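Local coordinates for protein mannitol dehydrogenase (Helicobacter pylori, PDB 3TWO) that probably catalyses the zinc-dependent, NADP(H)-linked interconversion of cinnamyl-type alcohols and their aldehydes, as a member of the medium-chain alcohol dehydrogenase family, at residues L33-Y38 with I69-G74; G177-V182 with G200-V205; T165-K170 with I296-E301; G28-L33 with V138-V143. All blocks are in the same frame, centred on the assembly; numbering follows the deposited sequence.

Contact 1 (L33-Y38 with I69-G74); sequences LIDILY and IIKEVG
The Lys71 side chain crosses that of Asp35 obliquely. Its CB sits 3.7 Å from Leu33 O, and CG leaves anti to the backbone N (chi1 -174°), which sends the chain toward the aspartate. Lys71 CD makes the closest carbon contact, 3.3 Å from Asp35 OD1, and also brushes Leu33 CD2. Only at the last torsion does the chain bend, and Lys71 NZ ends 3.4 Å from Asp35 OD2 and equally far from OD1, a long salt bridge whose two hydrogen bonds are both weak. Asp35 has a second, also weak, ion partner in Lys344. The strands run antiparallel in the mixed sheet of the GroES-like domain, and a classic beta bulge interrupts them: Lys71 and Glu72 both face Leu33. Leu33 O therefore receives Lys71 N at 2.9 Å and, more weakly, Glu72 N, while Leu33 N gives a nearly straight bond to Glu72 O (169° at the hydrogen). Beyond the bulge, Asp35 and Ile69 exchange two backbone bonds as a hydrogen-bonded pair. Leu33 and Glu72 lie side by side, with methyl CD2 of Leu33 3.6 Å from Glu72 CD. On the other face of the sheet, Ile34 CG1 meets Ile70 CG1 at 4.2 Å, and both isoleucines pack on Val86 of strand 85-88. Farther along, Leu37 CD1 comes within 3.6 Å of Ile69 CD1.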
loop_
_atom_site.group_PDB
_atom_site.type_symbol
_atom_site.label_atom_id
_atom_site.label_comp_id
_atom_site.label_asym_id
_atom_site.label_seq_id
_atom_site.Cartn_x
_atom_site.Cartn_y
_atom_site.Cartn_z
ATOM N N LEU B 33 -0.683 -6.569 40.162
ATOM C CA LEU B 33 0.769 -6.722 40.333
ATOM C C LEU B 33 1.097 -8.131 39.886
ATOM O O LEU B 33 0.579 -9.104 40.439
ATOM C CB LEU B 33 1.131 -6.580 41.827
ATOM C CG LEU B 33 2.535 -6.942 42.298
ATOM C CD1 LEU B 33 3.548 -6.276 41.433
ATOM C CD2 LEU B 33 2.739 -6.585 43.830
ATOM N N ILE B 34 1.950 -8.237 38.883
ATOM C CA ILE B 34 2.313 -9.490 38.286
ATOM C C ILE B 34 3.753 -9.762 38.610
ATOM O O ILE B 34 4.620 -8.899 38.390
ATOM C CB ILE B 34 2.127 -9.397 36.761
ATOM C CG1 ILE B 34 0.618 -9.240 36.415
ATOM C CG2 ILE B 34 2.819 -10.594 36.080
ATOM C CD1 ILE B 34 0.299 -8.825 34.948
ATOM N N ASP B 35 4.016 -10.945 39.149
ATOM C CA ASP B 35 5.371 -11.470 39.244
ATOM C C ASP B 35 5.732 -12.075 37.892
ATOM O O ASP B 35 5.041 -12.975 37.428
ATOM C CB ASP B 35 5.468 -12.605 40.285
ATOM C CG ASP B 35 6.003 -12.132 41.608
ATOM O OD1 ASP B 35 5.811 -10.951 41.972
ATOM O OD2 ASP B 35 6.627 -12.966 42.310
ATOM N N ILE B 36 6.827 -11.623 37.309
ATOM C CA ILE B 36 7.217 -12.028 35.956
ATOM C C ILE B 36 8.066 -13.312 35.981
ATOM O O ILE B 36 9.094 -13.374 36.664
ATOM C CB ILE B 36 7.962 -10.909 35.260
ATOM C CG1 ILE B 36 7.024 -9.711 35.042
ATOM C CG2 ILE B 36 8.551 -11.377 33.907
ATOM C CD1 ILE B 36 7.716 -8.504 34.378
ATOM N N LEU B 37 7.615 -14.339 35.264
ATOM C CA LEU B 37 8.305 -15.647 35.242
ATOM C C LEU B 37 9.176 -15.746 33.979
ATOM O O LEU B 37 10.363 -16.136 34.045
ATOM C CB LEU B 37 7.299 -16.834 35.366
ATOM C CG LEU B 37 6.404 -17.011 36.636
ATOM C CD1 LEU B 37 6.009 -18.479 36.793
ATOM C CD2 LEU B 37 7.078 -16.643 37.863
ATOM N N TYR B 38 8.625 -15.362 32.836
ATOM C CA TYR B 38 9.354 -15.415 31.562
ATOM C C TYR B 38 9.207 -14.128 30.768
ATOM O O TYR B 38 8.115 -13.518 30.758
ATOM C CB TYR B 38 8.906 -16.604 30.717
ATOM C CG TYR B 38 9.140 -17.926 31.467
ATOM C CD1 TYR B 38 8.101 -18.526 32.223
ATOM C CD2 TYR B 38 10.419 -18.528 31.483
ATOM C CE1 TYR B 38 8.308 -19.747 32.964
ATOM C CE2 TYR B 38 10.655 -19.744 32.212
ATOM C CZ TYR B 38 9.580 -20.318 32.956
ATOM O OH TYR B 38 9.779 -21.472 33.632
ATOM N N ILE B 69 2.555 -14.509 37.041
ATOM C CA ILE B 69 1.478 -14.879 37.992
ATOM C C ILE B 69 1.041 -13.639 38.762
ATOM O O ILE B 69 1.895 -12.794 39.167
ATOM C CB ILE B 69 1.969 -15.983 38.960
ATOM C CG1 ILE B 69 2.284 -17.227 38.128
ATOM C CG2 ILE B 69 0.868 -16.320 40.075
ATOM C CD1 ILE B 69 3.011 -18.385 38.819
ATOM N N ILE B 70 -0.269 -13.536 38.972
ATOM C CA ILE B 70 -0.811 -12.434 39.733
ATOM C C ILE B 70 -0.539 -12.639 41.209
ATOM O O ILE B 70 -0.993 -13.609 41.827
ATOM C CB ILE B 70 -2.265 -12.207 39.430
ATOM C CG1 ILE B 70 -2.360 -11.765 37.931
ATOM C CG2 ILE B 70 -2.891 -11.219 40.442
ATOM C CD1 ILE B 70 -3.520 -10.882 37.577
ATOM N N LYS B 71 0.271 -11.737 41.726
ATOM C CA LYS B 71 0.610 -11.657 43.135
ATOM C C LYS B 71 -0.392 -10.794 43.917
ATOM O O LYS B 71 -0.667 -11.088 45.059
ATOM C CB LYS B 71 2.020 -11.087 43.260
ATOM C CG LYS B 71 2.628 -11.049 44.666
ATOM C CD LYS B 71 3.924 -10.192 44.608
ATOM C CE LYS B 71 4.926 -10.477 45.731
ATOM N NZ LYS B 71 5.742 -11.658 45.299
ATOM N N GLU B 72 -0.933 -9.725 43.325
ATOM C CA GLU B 72 -1.835 -8.830 44.070
ATOM C C GLU B 72 -2.840 -8.168 43.167
ATOM O O GLU B 72 -2.585 -7.986 41.973
ATOM C CB GLU B 72 -1.071 -7.713 44.773
ATOM C CG GLU B 72 -0.380 -8.100 46.028
ATOM C CD GLU B 72 0.461 -6.939 46.561
ATOM O OE1 GLU B 72 0.080 -5.746 46.313
ATOM O OE2 GLU B 72 1.508 -7.234 47.192
ATOM N N VAL B 73 -3.993 -7.805 43.714
ATOM C CA VAL B 73 -5.013 -7.085 42.889
ATOM C C VAL B 73 -5.529 -5.878 43.656
ATOM O O VAL B 73 -5.606 -5.907 44.896
ATOM C CB VAL B 73 -6.213 -7.992 42.427
ATOM C CG1 VAL B 73 -5.717 -9.136 41.549
ATOM C CG2 VAL B 73 -6.962 -8.542 43.605
ATOM N N GLY B 74 -5.876 -4.822 42.925
ATOM C CA GLY B 74 -6.503 -3.652 43.526
ATOM C C GLY B 74 -7.891 -4.107 43.876
ATOM O O GLY B 74 -8.361 -5.117 43.358
#

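Contact 2 (G177-V182 with G200-V205); sequences GTKVGV and GAEVSV
Val180 and Ala201 meet methyl to methyl, CG2 to CB at 3.6 Å, where the first two strands of a Rossmann-type beta-alpha-beta unit run side by side. Strand 179-182 and strand 202-205 are parallel neighbours in the six-stranded sheet of the nucleotide-binding domain, and helix 187-198 makes the crossover between them. The tightly packed part is the valine face: Val180, Val182, Val203 and Val205 are buried against helix 187-198, on Ala196, Ala192, Val197 and Val193 respectively. Between the strands themselves the valines touch more lightly, Val182 CG2 lying 4.3 Å from Val203 CG1. Val180 is gripped at both backbone atoms: its N donates to Glu202 O at 175°, almost straight, and its O takes Ser204 N at 2.7 Å. Val182 N then bonds to Ser204 O. On the other face Gly181 lies beside Ser204, and Gly181 CA approaches Ser204 O at 3.3 Å in a CA-H...O contact. Toward the N-terminal ends this face is more open to solvent, though the backbone still holds, Glu202 N bonding to Thr178 O at 2.9 Å. There Lys179 and Glu202 extend in the same direction, and Glu202 OE2 meets the methylene Lys179 CE at 3.4 Å, whereas Lys179 NZ, 4.4 Å from Glu202 OE2, makes its salt bridge to Glu233. At the very start, Gly200 closes the crossover helix with a Schellman motif, and its O accepts Gly177 N at 3.0 Å, the donor lying above the carbonyl plane.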
loop_
_atom_site.group_PDB
_atom_site.type_symbol
_atom_site.label_atom_id
_atom_site.label_comp_id
_atom_site.label_asym_id
_atom_site.label_seq_id
_atom_site.Cartn_x
_atom_site.Cartn_y
_atom_site.Cartn_z
ATOM N N GLY B 177 -5.181 -23.309 0.852
ATOM C CA GLY B 177 -4.787 -22.997 -0.507
ATOM C C GLY B 177 -4.238 -21.608 -0.743
ATOM O O GLY B 177 -3.661 -21.379 -1.795
ATOM N N THR B 178 -4.358 -20.686 0.218
ATOM C CA THR B 178 -3.740 -19.357 0.069
ATOM C C THR B 178 -2.264 -19.580 -0.096
ATOM O O THR B 178 -1.679 -20.337 0.709
ATOM C CB THR B 178 -3.975 -18.505 1.284
ATOM O OG1 THR B 178 -5.388 -18.416 1.496
ATOM C CG2 THR B 178 -3.381 -17.087 1.091
ATOM N N LYS B 179 -1.653 -19.015 -1.152
ATOM C CA LYS B 179 -0.191 -18.970 -1.157
ATOM C C LYS B 179 0.441 -17.801 -0.331
ATOM O O LYS B 179 0.313 -16.613 -0.678
ATOM C CB LYS B 179 0.357 -19.005 -2.573
ATOM C CG LYS B 179 -0.174 -20.231 -3.363
ATOM C CD LYS B 179 0.509 -20.291 -4.760
ATOM C CE LYS B 179 0.174 -21.634 -5.459
ATOM N NZ LYS B 179 0.831 -21.566 -6.783
ATOM N N VAL B 180 1.155 -18.170 0.737
ATOM C CA VAL B 180 1.662 -17.212 1.727
ATOM C C VAL B 180 3.208 -17.182 1.704
ATOM O O VAL B 180 3.877 -18.228 1.806
ATOM C CB VAL B 180 1.187 -17.675 3.140
ATOM C CG1 VAL B 180 2.040 -17.108 4.281
ATOM C CG2 VAL B 180 -0.258 -17.377 3.318
ATOM N N GLY B 181 3.794 -15.995 1.543
ATOM C CA GLY B 181 5.249 -15.836 1.762
ATOM C C GLY B 181 5.520 -15.196 3.137
ATOM O O GLY B 181 4.787 -14.302 3.591
ATOM N N VAL B 182 6.603 -15.631 3.779
ATOM C CA VAL B 182 7.048 -15.058 5.026
ATOM C C VAL B 182 8.489 -14.565 4.809
ATOM O O VAL B 182 9.395 -15.352 4.550
ATOM C CB VAL B 182 6.979 -16.039 6.233
ATOM C CG1 VAL B 182 7.444 -15.316 7.518
ATOM C CG2 VAL B 182 5.565 -16.567 6.426
ATOM N N GLY B 200 -4.069 -23.669 6.839
ATOM C CA GLY B 200 -4.239 -24.342 5.553
ATOM C C GLY B 200 -3.436 -23.738 4.398
ATOM O O GLY B 200 -3.616 -24.168 3.235
ATOM N N ALA B 201 -2.562 -22.766 4.684
ATOM C CA ALA B 201 -1.789 -22.111 3.625
ATOM C C ALA B 201 -0.683 -22.974 3.079
ATOM O O ALA B 201 -0.205 -23.911 3.728
ATOM C CB ALA B 201 -1.192 -20.809 4.078
ATOM N N GLU B 202 -0.276 -22.634 1.867
ATOM C CA GLU B 202 0.891 -23.206 1.275
ATOM C C GLU B 202 1.970 -22.135 1.510
ATOM O O GLU B 202 1.858 -21.029 0.982
ATOM C CB GLU B 202 0.646 -23.472 -0.221
ATOM C CG GLU B 202 1.698 -24.296 -0.781
ATOM C CD GLU B 202 1.463 -24.722 -2.256
ATOM O OE1 GLU B 202 1.946 -25.820 -2.579
ATOM O OE2 GLU B 202 0.828 -24.014 -3.083
ATOM N N VAL B 203 3.019 -22.481 2.267
ATOM C CA VAL B 203 3.897 -21.459 2.818
ATOM C C VAL B 203 5.276 -21.440 2.192
ATOM O O VAL B 203 5.936 -22.485 2.072
ATOM C CB VAL B 203 4.002 -21.637 4.352
ATOM C CG1 VAL B 203 4.890 -20.546 4.996
ATOM C CG2 VAL B 203 2.588 -21.599 4.933
ATOM N N SER B 204 5.725 -20.259 1.783
ATOM C CA SER B 204 7.092 -20.093 1.273
ATOM C C SER B 204 7.834 -19.212 2.298
ATOM O O SER B 204 7.252 -18.238 2.827
ATOM C CB SER B 204 7.096 -19.398 -0.099
ATOM O OG SER B 204 6.415 -20.148 -1.104
ATOM N N VAL B 205 9.110 -19.524 2.558
ATOM C CA VAL B 205 9.881 -18.694 3.470
ATOM C C VAL B 205 11.043 -18.006 2.713
ATOM O O VAL B 205 11.680 -18.601 1.806
ATOM C CB VAL B 205 10.394 -19.561 4.660
ATOM C CG1 VAL B 205 11.460 -18.853 5.468
ATOM C CG2 VAL B 205 9.227 -19.923 5.541
#

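Contact 3 (T165-K170 with I296-E301); sequences TYSPLK and IKETQE
Helix 165-170 and residues 296-301, which begin helix 296-308, cross nearly at right angles (96°), their axes 10.4 Å apart and the CA atoms of Ser167 and Glu298 the nearest pair, so long side chains must bridge the gap. Glu298 does so fully extended, CG anti to the backbone N (chi1 -171°), and brings its carboxylate up to the Ser167 side chain. Ser167 OG donates to Glu298 OE1 at 2.8 Å, arriving on the syn side and somewhat out of the carboxylate plane. The other oxygen, Glu298 OE2, accepts a hydrogen bond from a water 2.6 Å away, which donates a second one to Ser167 O. Pro168, which has no N-H to give the preceding turn, kinks the helix just here. One turn along, Glu301 OE1 accepts from Tyr166 OH at the ring's edge, with ring and carboxylate planes 78° apart; the modelled 2.4 Å between these oxygens is doubtfully short. Lys170 folds its CG over one face of the ring, 3.7 Å above the plane and toward the rim, while Tyr195 of helix 187-198 meets the ring edge-to-face. The contact joins helix 158-171 to helix 296-308, with the Ser167 side chain about 8 Å from the bound NADPH. Lys170 NZ, 4.5 Å from Glu301 OE1 and beyond a salt bridge, may help to stabilise that negative charge; Glu298 instead has both oxygens satisfied by neutral donors, hydroxyl and water.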
loop_
_atom_site.group_PDB
_atom_site.type_symbol
_atom_site.label_atom_id
_atom_site.label_comp_id
_atom_site.label_asym_id
_atom_site.label_seq_id
_atom_site.Cartn_x
_atom_site.Cartn_y
_atom_site.Cartn_z
ATOM N N THR B 165 1.662 -11.411 14.195
ATOM C CA THR B 165 1.653 -12.144 12.964
ATOM C C THR B 165 0.300 -12.787 12.794
ATOM O O THR B 165 -0.174 -12.868 11.663
ATOM C CB THR B 165 2.710 -13.239 12.977
ATOM O OG1 THR B 165 2.509 -14.018 14.146
ATOM C CG2 THR B 165 4.139 -12.606 13.043
ATOM N N TYR B 166 -0.322 -13.229 13.899
ATOM C CA TYR B 166 -1.676 -13.737 13.845
ATOM C C TYR B 166 -2.639 -12.683 13.176
ATOM O O TYR B 166 -3.488 -13.014 12.315
ATOM C CB TYR B 166 -2.144 -14.017 15.269
ATOM C CG TYR B 166 -3.563 -14.560 15.407
ATOM C CD1 TYR B 166 -3.855 -15.926 15.201
ATOM C CD2 TYR B 166 -4.616 -13.711 15.798
ATOM C CE1 TYR B 166 -5.181 -16.425 15.395
ATOM C CE2 TYR B 166 -5.928 -14.195 15.965
ATOM C CZ TYR B 166 -6.188 -15.544 15.781
ATOM O OH TYR B 166 -7.473 -15.975 15.919
ATOM N N SER B 167 -2.474 -11.421 13.584
ATOM C CA SER B 167 -3.467 -10.405 13.232
ATOM C C SER B 167 -3.611 -10.224 11.690
ATOM O O SER B 167 -4.690 -10.232 11.196
ATOM C CB SER B 167 -3.198 -9.060 13.967
ATOM O OG SER B 167 -4.228 -8.070 13.658
ATOM N N PRO B 168 -2.518 -10.018 10.949
ATOM C CA PRO B 168 -2.708 -9.703 9.515
ATOM C C PRO B 168 -3.082 -10.958 8.742
ATOM O O PRO B 168 -3.733 -10.873 7.699
ATOM C CB PRO B 168 -1.326 -9.218 9.068
ATOM C CG PRO B 168 -0.393 -9.636 10.187
ATOM C CD PRO B 168 -1.188 -9.647 11.421
ATOM N N LEU B 169 -2.691 -12.110 9.271
ATOM C CA LEU B 169 -3.102 -13.376 8.689
ATOM C C LEU B 169 -4.638 -13.496 8.668
ATOM O O LEU B 169 -5.209 -13.881 7.624
ATOM C CB LEU B 169 -2.442 -14.593 9.407
ATOM C CG LEU B 169 -0.971 -14.877 9.087
ATOM C CD1 LEU B 169 -0.344 -15.919 10.078
ATOM C CD2 LEU B 169 -0.746 -15.329 7.591
ATOM N N LYS B 170 -5.282 -13.157 9.786
ATOM C CA LYS B 170 -6.734 -13.110 9.884
ATOM C C LYS B 170 -7.306 -11.957 9.098
ATOM O O LYS B 170 -8.287 -12.129 8.437
ATOM C CB LYS B 170 -7.214 -12.889 11.343
ATOM C CG LYS B 170 -6.511 -13.769 12.352
ATOM C CD LYS B 170 -7.345 -14.935 12.697
ATOM C CE LYS B 170 -7.745 -15.791 11.603
ATOM N NZ LYS B 170 -9.199 -16.091 12.083
ATOM N N ILE B 296 -6.191 -5.666 22.613
ATOM C CA ILE B 296 -6.319 -6.595 23.750
ATOM C C ILE B 296 -7.237 -7.804 23.437
ATOM O O ILE B 296 -6.876 -8.997 23.631
ATOM C CB ILE B 296 -6.791 -5.833 24.997
ATOM C CG1 ILE B 296 -5.673 -4.864 25.448
ATOM C CG2 ILE B 296 -7.215 -6.806 26.105
ATOM C CD1 ILE B 296 -4.242 -5.578 25.757
ATOM N N LYS B 297 -8.422 -7.494 22.955
ATOM C CA LYS B 297 -9.353 -8.515 22.539
ATOM C C LYS B 297 -8.743 -9.536 21.585
ATOM O O LYS B 297 -8.875 -10.724 21.809
ATOM C CB LYS B 297 -10.552 -7.890 21.866
ATOM C CG LYS B 297 -11.687 -8.900 21.731
ATOM C CD LYS B 297 -12.897 -8.323 21.015
ATOM C CE LYS B 297 -14.087 -9.167 21.453
ATOM N NZ LYS B 297 -15.199 -8.837 20.550
ATOM N N GLU B 298 -8.077 -9.082 20.512
ATOM C CA GLU B 298 -7.626 -10.045 19.524
ATOM C C GLU B 298 -6.408 -10.768 20.123
ATOM O O GLU B 298 -6.136 -11.933 19.769
ATOM C CB GLU B 298 -7.314 -9.393 18.134
ATOM C CG GLU B 298 -7.056 -10.444 17.045
ATOM C CD GLU B 298 -6.639 -9.892 15.683
ATOM O OE1 GLU B 298 -6.091 -8.739 15.569
ATOM O OE2 GLU B 298 -6.821 -10.632 14.679
ATOM N N THR B 299 -5.627 -10.073 20.965
ATOM C CA THR B 299 -4.521 -10.749 21.663
ATOM C C THR B 299 -5.027 -11.945 22.532
ATOM O O THR B 299 -4.427 -13.065 22.500
ATOM C CB THR B 299 -3.709 -9.770 22.516
ATOM O OG1 THR B 299 -3.209 -8.684 21.684
ATOM C CG2 THR B 299 -2.493 -10.517 23.265
ATOM N N GLN B 300 -6.139 -11.725 23.266
ATOM C CA GLN B 300 -6.775 -12.809 24.019
ATOM C C GLN B 300 -7.235 -13.930 23.066
ATOM O O GLN B 300 -6.982 -15.113 23.329
ATOM C CB GLN B 300 -7.965 -12.317 24.853
ATOM C CG GLN B 300 -8.567 -13.415 25.774
ATOM C CD GLN B 300 -7.593 -13.813 26.871
ATOM O OE1 GLN B 300 -7.213 -12.962 27.676
ATOM N NE2 GLN B 300 -7.107 -15.114 26.869
ATOM N N GLU B 301 -7.906 -13.571 21.979
ATOM C CA GLU B 301 -8.333 -14.575 21.037
ATOM C C GLU B 301 -7.121 -15.388 20.543
ATOM O O GLU B 301 -7.172 -16.612 20.435
ATOM C CB GLU B 301 -9.006 -13.878 19.847
ATOM C CG GLU B 301 -9.387 -14.828 18.688
ATOM C CD GLU B 301 -9.723 -14.041 17.389
ATOM O OE1 GLU B 301 -9.193 -14.403 16.306
ATOM O OE2 GLU B 301 -10.477 -13.044 17.482
HETATM O O HOH W 1 -6.872 -9.546 12.345
#

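Contact 4 (G28-L33 with V138-V143); sequences GPRDVL and VDENYV
Val138 pairs with Val32 through two backbone bonds: Val32 N gives to Val138 O at 2.8 Å, and Val138 N returns one to Val32 O. This hydrogen-bonded antiparallel pair puts strand 135-139 against the start of strand 31-40 in the GroES-like domain. At Asp139 the strands come closer, CA to CA 4.2 Å from Asp31 in a non-hydrogen-bonded pair, and the two side chains diverge. Asp139 turns back on its own chain: OD1 accepts both Asn141 N, an Asx turn, and Asn141 ND2, two bonds that fix the carboxylate over the turn following the strand. Asp31 does likewise on its side, its OD2 taking Gly28 N at 2.7 Å across a type I turn. Glu140 comes next, its N bonded to Arg30 O at 2.9 Å. Its CG occupies the crowded position between backbone N and carbonyl (chi1 53°), which sets it 3.1 Å from the same Arg30 O and lays the extended chain alongside Arg30, with Glu140 OE1 3.5 Å from Arg30 CD. Past the turn, Val143 CG2 comes back to touch Val32 CG2 at 3.7 Å. Arg30 NE stays 4.2 Å from Glu140 OE1, so any attraction is probably electrostatic, with no N-H pointing at the oxygen. The other oxygen, Glu140 OE2, accepts the backbone N-H groups of Lys78 and Lys79, which satisfies it in this buried place.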
loop_
_atom_site.group_PDB
_atom_site.type_symbol
_atom_site.label_atom_id
_atom_site.label_comp_id
_atom_site.label_asym_id
_atom_site.label_seq_id
_atom_site.Cartn_x
_atom_site.Cartn_y
_atom_site.Cartn_z
ATOM N N GLY B 28 -3.268 0.443 41.849
ATOM C CA GLY B 28 -4.449 1.293 41.956
ATOM C C GLY B 28 -5.638 0.364 42.025
ATOM O O GLY B 28 -5.481 -0.839 41.849
ATOM N N PRO B 29 -6.850 0.896 42.268
ATOM C CA PRO B 29 -7.955 -0.049 42.533
ATOM C C PRO B 29 -8.277 -0.971 41.354
ATOM O O PRO B 29 -8.812 -2.050 41.586
ATOM C CB PRO B 29 -9.140 0.876 42.885
ATOM C CG PRO B 29 -8.811 2.152 42.233
ATOM C CD PRO B 29 -7.303 2.291 42.292
ATOM N N ARG B 30 -7.899 -0.580 40.121
ATOM C CA ARG B 30 -8.081 -1.440 38.931
ATOM C C ARG B 30 -6.810 -2.131 38.421
ATOM O O ARG B 30 -6.838 -2.731 37.351
ATOM C CB ARG B 30 -8.630 -0.643 37.745
ATOM C CG ARG B 30 -10.007 -0.045 37.871
ATOM C CD ARG B 30 -11.094 -1.089 37.748
ATOM N NE ARG B 30 -11.743 -1.173 39.030
ATOM C CZ ARG B 30 -12.956 -0.680 39.304
ATOM N NH1 ARG B 30 -13.695 -0.098 38.351
ATOM N NH2 ARG B 30 -13.429 -0.776 40.544
ATOM N N ASP B 31 -5.694 -2.015 39.140
ATOM C CA ASP B 31 -4.407 -2.603 38.699
ATOM C C ASP B 31 -4.248 -4.028 39.229
ATOM O O ASP B 31 -4.889 -4.426 40.219
ATOM C CB ASP B 31 -3.214 -1.780 39.235
ATOM C CG ASP B 31 -3.088 -0.403 38.592
ATOM O OD1 ASP B 31 -3.490 -0.245 37.417
ATOM O OD2 ASP B 31 -2.569 0.526 39.276
ATOM N N VAL B 32 -3.348 -4.765 38.599
ATOM C CA VAL B 32 -2.804 -5.997 39.170
ATOM C C VAL B 32 -1.276 -5.945 39.152
ATOM O O VAL B 32 -0.672 -5.331 38.267
ATOM C CB VAL B 32 -3.261 -7.249 38.370
ATOM C CG1 VAL B 32 -4.779 -7.290 38.349
ATOM C CG2 VAL B 32 -2.681 -7.257 36.912
ATOM N N LEU B 33 -0.683 -6.569 40.162
ATOM C CA LEU B 33 0.769 -6.722 40.333
ATOM C C LEU B 33 1.097 -8.131 39.886
ATOM O O LEU B 33 0.579 -9.104 40.439
ATOM C CB LEU B 33 1.131 -6.580 41.827
ATOM C CG LEU B 33 2.535 -6.942 42.298
ATOM C CD1 LEU B 33 3.548 -6.276 41.433
ATOM C CD2 LEU B 33 2.739 -6.585 43.830
ATOM N N VAL B 138 -0.045 -3.513 36.089
ATOM C CA VAL B 138 -0.808 -3.267 34.874
ATOM C C VAL B 138 -2.308 -3.104 35.166
ATOM O O VAL B 138 -2.873 -3.903 35.937
ATOM C CB VAL B 138 -0.609 -4.427 33.852
ATOM C CG1 VAL B 138 -1.316 -4.108 32.544
ATOM C CG2 VAL B 138 0.877 -4.682 33.592
ATOM N N ASP B 139 -2.935 -2.064 34.569
ATOM C CA ASP B 139 -4.414 -1.913 34.586
ATOM C C ASP B 139 -5.043 -3.243 34.064
ATOM O O ASP B 139 -4.570 -3.792 33.049
ATOM C CB ASP B 139 -4.847 -0.747 33.700
ATOM C CG ASP B 139 -6.375 -0.526 33.709
ATOM O OD1 ASP B 139 -7.085 -1.355 33.144
ATOM O OD2 ASP B 139 -6.875 0.469 34.292
ATOM N N GLU B 140 -6.048 -3.756 34.771
ATOM C CA GLU B 140 -6.599 -5.104 34.480
ATOM C C GLU B 140 -7.134 -5.335 33.072
ATOM O O GLU B 140 -7.234 -6.507 32.648
ATOM C CB GLU B 140 -7.698 -5.510 35.480
ATOM C CG GLU B 140 -8.795 -4.481 35.615
ATOM C CD GLU B 140 -10.072 -5.048 36.187
ATOM O OE1 GLU B 140 -11.076 -4.286 36.231
ATOM O OE2 GLU B 140 -10.077 -6.241 36.571
ATOM N N ASN B 141 -7.473 -4.247 32.367
ATOM C CA ASN B 141 -8.012 -4.324 30.981
ATOM C C ASN B 141 -6.976 -4.535 29.897
ATOM O O ASN B 141 -7.326 -4.589 28.731
ATOM C CB ASN B 141 -8.875 -3.110 30.661
ATOM C CG ASN B 141 -10.005 -2.980 31.654
ATOM O OD1 ASN B 141 -11.016 -3.656 31.542
ATOM N ND2 ASN B 141 -9.790 -2.170 32.707
ATOM N N TYR B 142 -5.704 -4.617 30.319
ATOM C CA TYR B 142 -4.529 -4.797 29.443
ATOM C C TYR B 142 -3.773 -6.073 29.821
ATOM O O TYR B 142 -2.623 -6.280 29.414
ATOM C CB TYR B 142 -3.620 -3.543 29.546
ATOM C CG TYR B 142 -4.410 -2.352 29.126
ATOM C CD1 TYR B 142 -5.244 -1.676 30.051
ATOM C CD2 TYR B 142 -4.455 -1.966 27.772
ATOM C CE1 TYR B 142 -6.052 -0.626 29.658
ATOM C CE2 TYR B 142 -5.286 -0.851 27.378
ATOM C CZ TYR B 142 -6.053 -0.206 28.331
ATOM O OH TYR B 142 -6.840 0.877 27.993
ATOM N N VAL B 143 -4.423 -6.946 30.580
ATOM C CA VAL B 143 -3.790 -8.195 31.011
ATOM C C VAL B 143 -4.423 -9.407 30.277
ATOM O O VAL B 143 -5.656 -9.542 30.206
ATOM C CB VAL B 143 -3.878 -8.335 32.562
ATOM C CG1 VAL B 143 -3.297 -9.688 33.026
ATOM C CG2 VAL B 143 -3.145 -7.150 33.245
#

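Overall arrangement
Contacts 1 and 4 use opposite edges of strand 31-40 in the GroES-like domain, share Leu33, and touch directly where Gly74 N probably bonds to Asp31 O; contact 4 is the more buried, with contact 1 partly so. Contact 2 lies across the chain's centre in the cofactor domain, its centre about 38 Å from that of contact 1. In these three, backbone bonds do the main work, antiparallel in contacts 1 and 4 and parallel in contact 2. Contact 3 is the surface contact and differs in kind, joining helices through side-chain hydroxyls, carboxylates and a water. Ile296 nevertheless packs on Asn141 and Tyr142, linking contact 3 to contact 4.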